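Local coordinates for protein 6-phospho-beta-glucosidase BglT (Thermotoga maritima, PDB 1UP7) that hydrolyses cellobiose 6'-phosphate to glucose 6-phosphate and glucose, using NAD+ and a manganese ion as cofactors, at residues 143-155 and 365-377. Sequence-based numbering, arbitrary orientation.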
loop_
_atom_site.group_PDB
_atom_site.type_symbol
_atom_site.label_atom_id
_atom_site.label_comp_id
_atom_site.label_asym_id
_atom_site.label_seq_id
_atom_site.Cartn_x
_atom_site.Cartn_y
_atom_site.Cartn_z
ATOM N N PRO A 143 -11.228 -26.081 -8.485
ATOM C CA PRO A 143 -9.942 -25.394 -8.646
ATOM C C PRO A 143 -9.397 -24.944 -7.302
ATOM O O PRO A 143 -10.019 -24.167 -6.571
ATOM C CB PRO A 143 -10.289 -24.195 -9.540
ATOM C CG PRO A 143 -11.675 -23.886 -9.253
ATOM C CD PRO A 143 -12.362 -25.164 -8.742
ATOM N N SER A 144 -8.209 -25.440 -7.002
ATOM C CA SER A 144 -7.667 -25.362 -5.654
ATOM C C SER A 144 -7.319 -23.946 -5.198
ATOM O O SER A 144 -7.608 -23.619 -4.049
ATOM C CB SER A 144 -6.468 -26.327 -5.524
ATOM O OG SER A 144 -5.943 -26.302 -4.218
ATOM N N GLY A 145 -6.667 -23.147 -6.067
ATOM C CA GLY A 145 -6.257 -21.796 -5.730
ATOM C C GLY A 145 -7.472 -20.889 -5.544
ATOM O O GLY A 145 -7.489 -20.027 -4.645
ATOM N N HIS A 146 -8.480 -21.093 -6.392
ATOM C CA HIS A 146 -9.706 -20.307 -6.354
ATOM C C HIS A 146 -10.505 -20.588 -5.066
ATOM O O HIS A 146 -11.050 -19.677 -4.428
ATOM C CB HIS A 146 -10.556 -20.601 -7.587
ATOM C CG HIS A 146 -11.670 -19.625 -7.819
ATOM N ND1 HIS A 146 -12.438 -19.652 -8.964
ATOM C CD2 HIS A 146 -12.158 -18.606 -7.059
ATOM C CE1 HIS A 146 -13.358 -18.702 -8.898
ATOM N NE2 HIS A 146 -13.204 -18.046 -7.761
ATOM N N ILE A 147 -10.539 -21.854 -4.676
ATOM C CA ILE A 147 -11.209 -22.258 -3.458
ATOM C C ILE A 147 -10.474 -21.701 -2.260
ATOM O O ILE A 147 -11.088 -21.259 -1.313
ATOM C CB ILE A 147 -11.390 -23.817 -3.429
ATOM C CG1 ILE A 147 -12.426 -24.217 -4.480
ATOM C CG2 ILE A 147 -11.875 -24.319 -2.010
ATOM C CD1 ILE A 147 -12.397 -25.668 -4.865
ATOM N N THR A 148 -9.147 -21.652 -2.323
ATOM C CA THR A 148 -8.390 -21.039 -1.230
ATOM C C THR A 148 -8.679 -19.564 -1.121
ATOM O O THR A 148 -8.844 -19.071 -0.011
ATOM C CB THR A 148 -6.867 -21.264 -1.414
ATOM O OG1 THR A 148 -6.628 -22.652 -1.580
ATOM C CG2 THR A 148 -6.112 -20.937 -0.176
ATOM N N GLU A 149 -8.738 -18.850 -2.258
ATOM C CA GLU A 149 -9.117 -17.436 -2.251
ATOM C C GLU A 149 -10.451 -17.293 -1.519
ATOM O O GLU A 149 -10.630 -16.432 -0.673
ATOM C CB GLU A 149 -9.265 -16.882 -3.669
ATOM C CG GLU A 149 -9.808 -15.447 -3.768
ATOM C CD GLU A 149 -8.879 -14.381 -3.181
ATOM O OE1 GLU A 149 -7.647 -14.511 -3.288
ATOM O OE2 GLU A 149 -9.386 -13.395 -2.615
ATOM N N PHE A 150 -11.386 -18.165 -1.864
ATOM C CA PHE A 150 -12.711 -18.129 -1.288
ATOM C C PHE A 150 -12.706 -18.396 0.231
ATOM O O PHE A 150 -13.295 -17.608 1.002
ATOM C CB PHE A 150 -13.594 -19.122 -2.034
ATOM C CG PHE A 150 -14.944 -19.353 -1.418
ATOM C CD1 PHE A 150 -15.893 -18.331 -1.372
ATOM C CD2 PHE A 150 -15.284 -20.622 -0.942
ATOM C CE1 PHE A 150 -17.187 -18.564 -0.844
ATOM C CE2 PHE A 150 -16.538 -20.870 -0.414
ATOM C CZ PHE A 150 -17.508 -19.844 -0.371
ATOM N N VAL A 151 -12.036 -19.466 0.660
ATOM C CA VAL A 151 -11.985 -19.790 2.073
ATOM C C VAL A 151 -11.193 -18.779 2.917
ATOM O O VAL A 151 -11.666 -18.369 3.994
ATOM C CB VAL A 151 -11.442 -21.192 2.354
ATOM C CG1 VAL A 151 -11.395 -21.437 3.893
ATOM C CG2 VAL A 151 -12.286 -22.261 1.637
ATOM N N ARG A 152 -10.024 -18.368 2.449
ATOM C CA ARG A 152 -9.205 -17.410 3.210
ATOM C C ARG A 152 -9.828 -16.021 3.303
ATOM O O ARG A 152 -9.812 -15.404 4.371
ATOM C CB ARG A 152 -7.811 -17.277 2.595
ATOM C CG ARG A 152 -6.974 -18.518 2.754
ATOM C CD ARG A 152 -6.719 -18.934 4.190
ATOM N NE ARG A 152 -6.219 -17.829 5.003
ATOM C CZ ARG A 152 -4.934 -17.490 5.119
ATOM N NH1 ARG A 152 -3.980 -18.138 4.468
ATOM N NH2 ARG A 152 -4.603 -16.479 5.889
ATOM N N ASN A 153 -10.378 -15.537 2.187
ATOM C CA ASN A 153 -10.798 -14.142 2.107
ATOM C C ASN A 153 -12.286 -13.878 2.273
ATOM O O ASN A 153 -12.690 -12.754 2.516
ATOM C CB ASN A 153 -10.240 -13.511 0.817
ATOM C CG ASN A 153 -8.732 -13.300 0.898
ATOM O OD1 ASN A 153 -8.185 -13.137 1.990
ATOM N ND2 ASN A 153 -8.060 -13.324 -0.244
ATOM N N TYR A 154 -13.110 -14.905 2.140
ATOM C CA TYR A 154 -14.548 -14.709 2.253
ATOM C C TYR A 154 -15.135 -15.519 3.409
ATOM O O TYR A 154 -15.912 -14.986 4.168
ATOM C CB TYR A 154 -15.252 -14.993 0.927
ATOM C CG TYR A 154 -14.818 -14.044 -0.168
ATOM C CD1 TYR A 154 -13.619 -14.255 -0.843
ATOM C CD2 TYR A 154 -15.584 -12.898 -0.483
ATOM C CE1 TYR A 154 -13.188 -13.388 -1.829
ATOM C CE2 TYR A 154 -15.157 -12.018 -1.469
ATOM C CZ TYR A 154 -13.960 -12.277 -2.135
ATOM O OH TYR A 154 -13.522 -11.464 -3.131
ATOM N N LEU A 155 -14.739 -16.793 3.574
ATOM C CA LEU A 155 -15.113 -17.518 4.811
ATOM C C LEU A 155 -14.193 -17.168 5.982
ATOM O O LEU A 155 -14.549 -17.380 7.131
ATOM C CB LEU A 155 -15.160 -19.028 4.604
ATOM C CG LEU A 155 -15.866 -19.517 3.326
ATOM C CD1 LEU A 155 -15.817 -21.020 3.314
ATOM C CD2 LEU A 155 -17.337 -19.019 3.193
ATOM N N LYS A 365 -7.201 -13.075 -10.955
ATOM C CA LYS A 365 -7.627 -12.788 -9.584
ATOM C C LYS A 365 -8.953 -11.986 -9.558
ATOM O O LYS A 365 -9.837 -12.232 -8.689
ATOM C CB LYS A 365 -6.513 -12.108 -8.779
ATOM C CG LYS A 365 -6.873 -11.697 -7.341
ATOM C CD LYS A 365 -7.175 -12.892 -6.375
ATOM C CE LYS A 365 -5.980 -13.871 -6.299
ATOM N NZ LYS A 365 -6.284 -15.237 -5.749
ATOM N N MET A 366 -9.098 -11.032 -10.486
ATOM C CA MET A 366 -10.329 -10.233 -10.536
ATOM C C MET A 366 -11.491 -11.159 -10.905
ATOM O O MET A 366 -12.566 -11.092 -10.354
ATOM C CB MET A 366 -10.183 -9.063 -11.523
ATOM C CG MET A 366 -9.129 -8.029 -11.117
ATOM S SD MET A 366 -9.542 -7.257 -9.510
ATOM C CE MET A 366 -8.592 -8.253 -8.355
ATOM N N TYR A 367 -11.238 -12.028 -11.855
ATOM C CA TYR A 367 -12.213 -12.983 -12.269
ATOM C C TYR A 367 -12.611 -13.881 -11.070
ATOM O O TYR A 367 -13.796 -14.153 -10.878
ATOM C CB TYR A 367 -11.664 -13.826 -13.435
ATOM C CG TYR A 367 -12.181 -15.224 -13.345
ATOM C CD1 TYR A 367 -13.438 -15.524 -13.846
ATOM C CD2 TYR A 367 -11.453 -16.237 -12.671
ATOM C CE1 TYR A 367 -13.944 -16.782 -13.759
ATOM C CE2 TYR A 367 -11.978 -17.535 -12.537
ATOM C CZ TYR A 367 -13.244 -17.787 -13.083
ATOM O OH TYR A 367 -13.858 -19.029 -13.008
ATOM N N GLU A 368 -11.630 -14.328 -10.279
ATOM C CA GLU A 368 -11.890 -15.172 -9.120
ATOM C C GLU A 368 -12.851 -14.525 -8.136
ATOM O O GLU A 368 -13.787 -15.181 -7.655
ATOM C CB GLU A 368 -10.597 -15.554 -8.387
ATOM C CG GLU A 368 -9.748 -16.648 -9.038
ATOM C CD GLU A 368 -8.513 -16.965 -8.197
ATOM O OE1 GLU A 368 -8.126 -16.116 -7.339
ATOM O OE2 GLU A 368 -7.914 -18.056 -8.383
ATOM N N ARG A 369 -12.608 -13.254 -7.813
ATOM C CA ARG A 369 -13.422 -12.556 -6.822
ATOM C C ARG A 369 -14.805 -12.241 -7.384
ATOM O O ARG A 369 -15.793 -12.283 -6.632
ATOM C CB ARG A 369 -12.741 -11.308 -6.196
ATOM C CG ARG A 369 -11.233 -11.428 -5.994
ATOM C CD ARG A 369 -10.654 -11.271 -4.603
ATOM N NE ARG A 369 -9.833 -10.085 -4.547
ATOM C CZ ARG A 369 -8.739 -9.871 -3.796
ATOM N NH1 ARG A 369 -8.215 -10.790 -3.021
ATOM N NH2 ARG A 369 -8.155 -8.688 -3.882
ATOM N N LEU A 370 -14.894 -11.952 -8.683
ATOM C CA LEU A 370 -16.197 -11.719 -9.294
ATOM C C LEU A 370 -17.028 -13.015 -9.248
ATOM O O LEU A 370 -18.249 -12.977 -9.028
ATOM C CB LEU A 370 -16.060 -11.249 -10.751
ATOM C CG LEU A 370 -15.667 -9.774 -10.969
ATOM C CD1 LEU A 370 -15.272 -9.534 -12.435
ATOM C CD2 LEU A 370 -16.791 -8.807 -10.498
ATOM N N THR A 371 -16.374 -14.154 -9.469
ATOM C CA THR A 371 -17.072 -15.419 -9.383
ATOM C C THR A 371 -17.599 -15.677 -7.957
ATOM O O THR A 371 -18.757 -16.070 -7.775
ATOM C CB THR A 371 -16.168 -16.556 -9.880
ATOM O OG1 THR A 371 -15.865 -16.349 -11.277
ATOM C CG2 THR A 371 -16.920 -17.875 -9.860
ATOM N N ILE A 372 -16.750 -15.433 -6.963
ATOM C CA ILE A 372 -17.117 -15.628 -5.566
ATOM C C ILE A 372 -18.275 -14.694 -5.195
ATOM O O ILE A 372 -19.221 -15.096 -4.520
ATOM C CB ILE A 372 -15.903 -15.383 -4.655
ATOM C CG1 ILE A 372 -14.931 -16.587 -4.729
ATOM C CG2 ILE A 372 -16.357 -15.100 -3.286
ATOM C CD1 ILE A 372 -13.472 -16.228 -4.394
ATOM N N GLU A 373 -18.216 -13.462 -5.683
ATOM C CA GLU A 373 -19.253 -12.477 -5.399
ATOM C C GLU A 373 -20.600 -12.924 -6.011
ATOM O O GLU A 373 -21.648 -12.854 -5.359
ATOM C CB GLU A 373 -18.822 -11.074 -5.878
ATOM C CG GLU A 373 -17.946 -10.343 -4.851
ATOM C CD GLU A 373 -16.970 -9.316 -5.465
ATOM O OE1 GLU A 373 -17.186 -8.838 -6.628
ATOM O OE2 GLU A 373 -15.958 -8.991 -4.760
ATOM N N ALA A 374 -20.554 -13.431 -7.241
ATOM C CA ALA A 374 -21.759 -13.933 -7.894
ATOM C C ALA A 374 -22.360 -15.074 -7.071
ATOM O O ALA A 374 -23.572 -15.135 -6.891
ATOM C CB ALA A 374 -21.457 -14.422 -9.305
ATOM N N TYR A 375 -21.502 -15.955 -6.561
ATOM C CA TYR A 375 -21.986 -17.091 -5.818
ATOM C C TYR A 375 -22.581 -16.643 -4.481
ATOM O O TYR A 375 -23.671 -17.081 -4.141
ATOM C CB TYR A 375 -20.920 -18.179 -5.679
ATOM C CG TYR A 375 -21.281 -19.074 -4.573
ATOM C CD1 TYR A 375 -22.188 -20.093 -4.773
ATOM C CD2 TYR A 375 -20.782 -18.862 -3.290
ATOM C CE1 TYR A 375 -22.582 -20.900 -3.726
ATOM C CE2 TYR A 375 -21.170 -19.661 -2.240
ATOM C CZ TYR A 375 -22.065 -20.670 -2.475
ATOM O OH TYR A 375 -22.465 -21.480 -1.474
ATOM N N LEU A 376 -21.895 -15.743 -3.762
ATOM C CA LEU A 376 -22.369 -15.296 -2.436
ATOM C C LEU A 376 -23.700 -14.586 -2.524
ATOM O O LEU A 376 -24.533 -14.675 -1.628
ATOM C CB LEU A 376 -21.344 -14.405 -1.718
ATOM C CG LEU A 376 -20.092 -15.167 -1.234
ATOM C CD1 LEU A 376 -19.027 -14.210 -0.765
ATOM C CD2 LEU A 376 -20.480 -16.171 -0.105
ATOM N N LYS A 377 -23.934 -13.892 -3.629
ATOM C CA LYS A 377 -25.208 -13.223 -3.784
ATOM C C LYS A 377 -26.206 -14.094 -4.553
ATOM O O LYS A 377 -27.322 -13.644 -4.809
ATOM C CB LYS A 377 -25.013 -11.875 -4.468
ATOM C CG LYS A 377 -24.927 -10.730 -3.505
ATOM C CD LYS A 377 -23.558 -10.087 -3.585
ATOM C CE LYS A 377 -23.672 -8.614 -3.976
ATOM N NZ LYS A 377 -23.956 -7.800 -2.770
HETATM O O HOH W 1 -6.126 -18.209 -6.192
HETATM O O HOH W 2 -12.446 -20.993 -11.434
#
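The CA atoms of His146 and Glu368, and those of Phe150 and Ile372, come nearest each other where helices 144-155 and 365-376 pack at -61°, their axes 10.1 Å apart at closest approach. The His146 side chain is a knob among Tyr367, Glu368, Thr371 and Ile372. The first torsion of His146, which sets CG trans to the main-chain nitrogen (chi1 -166°), carries the ring across the interface, where His146 NE2 donates to the main-chain O of Glu368 at 2.9 Å. That bond is bent, 139° at the hydrogen, and the same oxygen also accepts the helical N-H of Ile372 from the opposite face of its carbonyl plane. Glu368 CG lies over the centre of the imidazole, 3.7 Å from the His146 ring centroid, a CH-pi contact; at the ring edge a water links ND1 to Tyr367 OH.

Glu149 is gripped through both oxygens: OE1 by Lys365 NZ at 2.9 Å, from above the carboxylate plane, and OE2 by Arg369 NH1 at 2.9 Å, nearly straight. Asn153 ND2 meets OE2 from the opposite face, and Lys365 NZ also bonds Glu368 OE1 at 2.6 Å, so the lysine probably offsets the closeness of the two carboxylates.

Farther along, Ile372 CG2 sits 3.5 Å from the Tyr154 ring centroid, almost on its normal, while Ile372 CD1 packs 3.7 Å from Phe150 CB.

The contact joins the NAD-binding Rossmann-type domain to the C-terminal domain. Phe150 and Thr371 both touch helix 109-131, Ile147 rests on strand 160-162, Leu370 packs on helix 380-389, and Asp331 pairs with Arg369.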